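Penaeus monodon metallodensovirus major capsid protein (Penaeus monodon metallodensovirus, PDB 6WH7) forms the icosahedral capsid of a shrimp densovirus, sixty copies of a parvoviral jelly-roll subunit probably enclosing the viral DNA genome. Local coordinates at residues F220-D225 with N264-A269. Residues are numbered along the deposited sequence; the frame is centred on the assembly and turned at random.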
ATOM      1  N   PHE A 220      70.671  42.594  28.302  1.00 11.84           N
ATOM      2  CA  PHE A 220      70.683  43.661  27.312  1.00 11.84           C
ATOM      3  C   PHE A 220      71.414  43.160  26.085  1.00 11.84           C
ATOM      4  O   PHE A 220      72.560  42.727  26.189  1.00 11.84           O
ATOM      5  CB  PHE A 220      71.342  44.915  27.873  1.00 11.79           C
ATOM      6  CG  PHE A 220      70.689  45.400  29.115  1.00 11.79           C
ATOM      7  CD1 PHE A 220      69.529  46.132  29.057  1.00 11.79           C
ATOM      8  CD2 PHE A 220      71.212  45.084  30.342  1.00 11.79           C
ATOM      9  CE1 PHE A 220      68.920  46.547  30.192  1.00 11.79           C
ATOM     10  CE2 PHE A 220      70.605  45.504  31.478  1.00 11.79           C
ATOM     11  CZ  PHE A 220      69.453  46.226  31.403  1.00 11.79           C
ATOM     12  N   SER A 221      70.752  43.205  24.938  1.00 12.28           N
ATOM     13  CA  SER A 221      71.318  42.726  23.693  1.00 12.28           C
ATOM     14  C   SER A 221      71.254  43.822  22.649  1.00 12.28           C
ATOM     15  O   SER A 221      70.429  44.732  22.719  1.00 12.28           O
ATOM     16  CB  SER A 221      70.585  41.492  23.169  1.00 13.74           C
ATOM     17  OG  SER A 221      70.754  40.394  24.040  1.00 13.74           O
ATOM     18  N   HIS A 222      72.145  43.723  21.673  1.00 12.64           N
ATOM     19  CA  HIS A 222      72.106  44.591  20.509  1.00 12.64           C
ATOM     20  C   HIS A 222      72.408  43.752  19.286  1.00 12.64           C
ATOM     21  O   HIS A 222      73.470  43.131  19.209  1.00 12.64           O
ATOM     22  CB  HIS A 222      73.112  45.724  20.639  1.00 12.44           C
ATOM     23  CG  HIS A 222      73.060  46.710  19.520  1.00 12.44           C
ATOM     24  ND1 HIS A 222      71.966  47.509  19.285  1.00 12.44           N
ATOM     25  CD2 HIS A 222      73.971  47.033  18.575  1.00 12.44           C
ATOM     26  CE1 HIS A 222      72.205  48.280  18.241  1.00 12.44           C
ATOM     27  NE2 HIS A 222      73.415  48.011  17.792  1.00 12.44           N
ATOM     28  N   ASP A 223      71.490  43.739  18.334  1.00 13.51           N
ATOM     29  CA  ASP A 223      71.712  43.065  17.070  1.00 13.51           C
ATOM     30  C   ASP A 223      72.414  43.997  16.102  1.00 13.51           C
ATOM     31  O   ASP A 223      72.123  45.192  16.046  1.00 13.51           O
ATOM     32  CB  ASP A 223      70.398  42.591  16.460  1.00 15.66           C
ATOM     33  CG  ASP A 223      69.818  41.403  17.176  1.00 15.66           C
ATOM     34  OD1 ASP A 223      70.547  40.762  17.952  1.00 15.66           O
ATOM     35  OD2 ASP A 223      68.630  41.100  16.954  1.00 15.66           O
ATOM     36  N   LEU A 224      73.341  43.441  15.337  1.00 14.17           N
ATOM     37  CA  LEU A 224      74.006  44.148  14.255  1.00 14.17           C
ATOM     38  C   LEU A 224      73.639  43.470  12.950  1.00 14.17           C
ATOM     39  O   LEU A 224      73.868  42.269  12.790  1.00 14.17           O
ATOM     40  CB  LEU A 224      75.522  44.139  14.428  1.00 13.31           C
ATOM     41  CG  LEU A 224      76.219  45.176  15.288  1.00 13.31           C
ATOM     42  CD1 LEU A 224      75.853  45.004  16.723  1.00 13.31           C
ATOM     43  CD2 LEU A 224      77.690  45.012  15.109  1.00 13.31           C
ATOM     44  N   ASP A 225      73.070  44.225  12.027  1.00 15.11           N
ATOM     45  CA  ASP A 225      72.931  43.770  10.650  1.00 15.11           C
ATOM     46  C   ASP A 225      73.855  44.649   9.825  1.00 15.11           C
ATOM     47  O   ASP A 225      73.528  45.797   9.521  1.00 15.11           O
ATOM     48  CB  ASP A 225      71.490  43.869  10.175  1.00 16.25           C
ATOM     49  CG  ASP A 225      71.273  43.199   8.842  1.00 16.25           C
ATOM     50  OD1 ASP A 225      72.211  42.550   8.347  1.00 16.25           O
ATOM     51  OD2 ASP A 225      70.166  43.322   8.285  1.00 16.25           O
ATOM     52  N   ASN A 264      71.389  54.204   7.934  1.00 14.46           N
ATOM     53  CA  ASN A 264      70.204  53.890   8.742  1.00 14.46           C
ATOM     54  C   ASN A 264      70.269  54.068  10.256  1.00 14.46           C
ATOM     55  O   ASN A 264      69.313  53.650  10.900  1.00 14.46           O
ATOM     56  CB  ASN A 264      69.672  52.469   8.498  1.00 15.65           C
ATOM     57  CG  ASN A 264      68.834  52.377   7.267  1.00 15.65           C
ATOM     58  OD1 ASN A 264      68.341  53.382   6.770  1.00 15.65           O
ATOM     59  ND2 ASN A 264      68.634  51.167   6.778  1.00 15.65           N
ATOM     60  N   ASN A 265      71.348  54.550  10.856  1.00 13.31           N
ATOM     61  CA  ASN A 265      71.283  54.798  12.297  1.00 13.31           C
ATOM     62  C   ASN A 265      70.938  53.572  13.126  1.00 13.31           C
ATOM     63  O   ASN A 265      69.802  53.428  13.578  1.00 13.31           O
ATOM     64  CB  ASN A 265      70.266  55.890  12.635  1.00 13.36           C
ATOM     65  CG  ASN A 265      70.272  56.246  14.108  1.00 13.36           C
ATOM     66  OD1 ASN A 265      71.291  56.149  14.776  1.00 13.36           O
ATOM     67  ND2 ASN A 265      69.123  56.639  14.621  1.00 13.36           N
ATOM     68  N   ARG A 266      71.877  52.660  13.292  1.00 13.60           N
ATOM     69  CA  ARG A 266      71.785  51.648  14.329  1.00 13.60           C
ATOM     70  C   ARG A 266      72.845  51.983  15.361  1.00 13.60           C
ATOM     71  O   ARG A 266      74.030  52.051  15.033  1.00 13.60           O
ATOM     72  CB  ARG A 266      71.994  50.248  13.764  1.00 14.15           C
ATOM     73  CG  ARG A 266      71.667  49.146  14.725  1.00 14.15           C
ATOM     74  CD  ARG A 266      72.059  47.822  14.141  1.00 14.15           C
ATOM     75  NE  ARG A 266      71.316  47.505  12.934  1.00 14.15           N
ATOM     76  CZ  ARG A 266      70.177  46.830  12.916  1.00 14.15           C
ATOM     77  NH1 ARG A 266      69.655  46.379  14.043  1.00 14.15           N
ATOM     78  NH2 ARG A 266      69.573  46.591  11.767  1.00 14.15           N
ATOM     79  N   GLY A 267      72.423  52.202  16.597  1.00 12.78           N
ATOM     80  CA  GLY A 267      73.356  52.578  17.635  1.00 12.78           C
ATOM     81  C   GLY A 267      72.901  51.999  18.951  1.00 12.78           C
ATOM     82  O   GLY A 267      71.817  51.429  19.057  1.00 12.78           O
ATOM     83  N   MET A 268      73.748  52.136  19.958  1.00 13.04           N
ATOM     84  CA  MET A 268      73.441  51.626  21.283  1.00 13.04           C
ATOM     85  C   MET A 268      73.342  52.761  22.278  1.00 13.04           C
ATOM     86  O   MET A 268      74.207  53.634  22.317  1.00 13.04           O
ATOM     87  CB  MET A 268      74.477  50.610  21.747  1.00 13.25           C
ATOM     88  CG  MET A 268      74.415  49.353  20.952  1.00 13.25           C
ATOM     89  SD  MET A 268      75.283  47.989  21.698  1.00 13.25           S
ATOM     90  CE  MET A 268      76.899  48.460  21.324  1.00 13.25           C
ATOM     91  N   ALA A 269      72.289  52.731  23.078  1.00 12.71           N
ATOM     92  CA  ALA A 269      72.078  53.742  24.089  1.00 12.71           C
ATOM     93  C   ALA A 269      73.066  53.568  25.232  1.00 12.71           C
ATOM     94  O   ALA A 269      73.615  52.487  25.458  1.00 12.71           O
ATOM     95  CB  ALA A 269      70.649  53.677  24.613  1.00 13.25           C
TER
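His222 and Met268 join the two β-sheets of the capsid jelly roll at the point where strand 218-222 ends and the loop before strand 270-274 runs alongside it. The two backbones run nearly antiparallel. They are too far apart to pair as strands, since the CA atoms of His222 and Met268 are 7.2 Å from each other. Side chains make the contact instead. His222 carries its imidazole toward the loop. Met268 CG sits over one face of this ring, 3.3 Å from the centroid and only 10° off the normal, a CH-pi contact. The Met268 chain then bends, and Met268 SD makes an oblique sulfur-aromatic contact, 3.9 Å from the centroid of the His222 ring. Val124 of strand 118-135 touches both side chains. Gly267 O (3.3 Å from His222 CE1) and Arg266 CG also meet the imidazole obliquely.

Arg266 reaches the end of segment 220-225. Its chain is extended as far as CD and turns at chi3 (-63°), which brings the guanidinium beside the backbone of 223-225. Arg266 NH1 gives a weak hydrogen bond to Asp223 O, 3.4 Å long and bent to 129°. Asp225 N lies over one guanidinium face, off its centre. Arg266 NH2 touches Asp225 CB at 3.7 Å, but the carboxylate turns from it. Asp225 OD1 forms a salt bridge with Arg356 of a neighbouring subunit, so this end of the contact adjoins a subunit interface. Phe220, two residues earlier on strand 218-222, stacks on His159 of strand 157-162 in the facing sheet. The arrangement is that of a viral jelly-roll β-sandwich, with side chains of a strand end in one sheet packed against a loop that leads into the other.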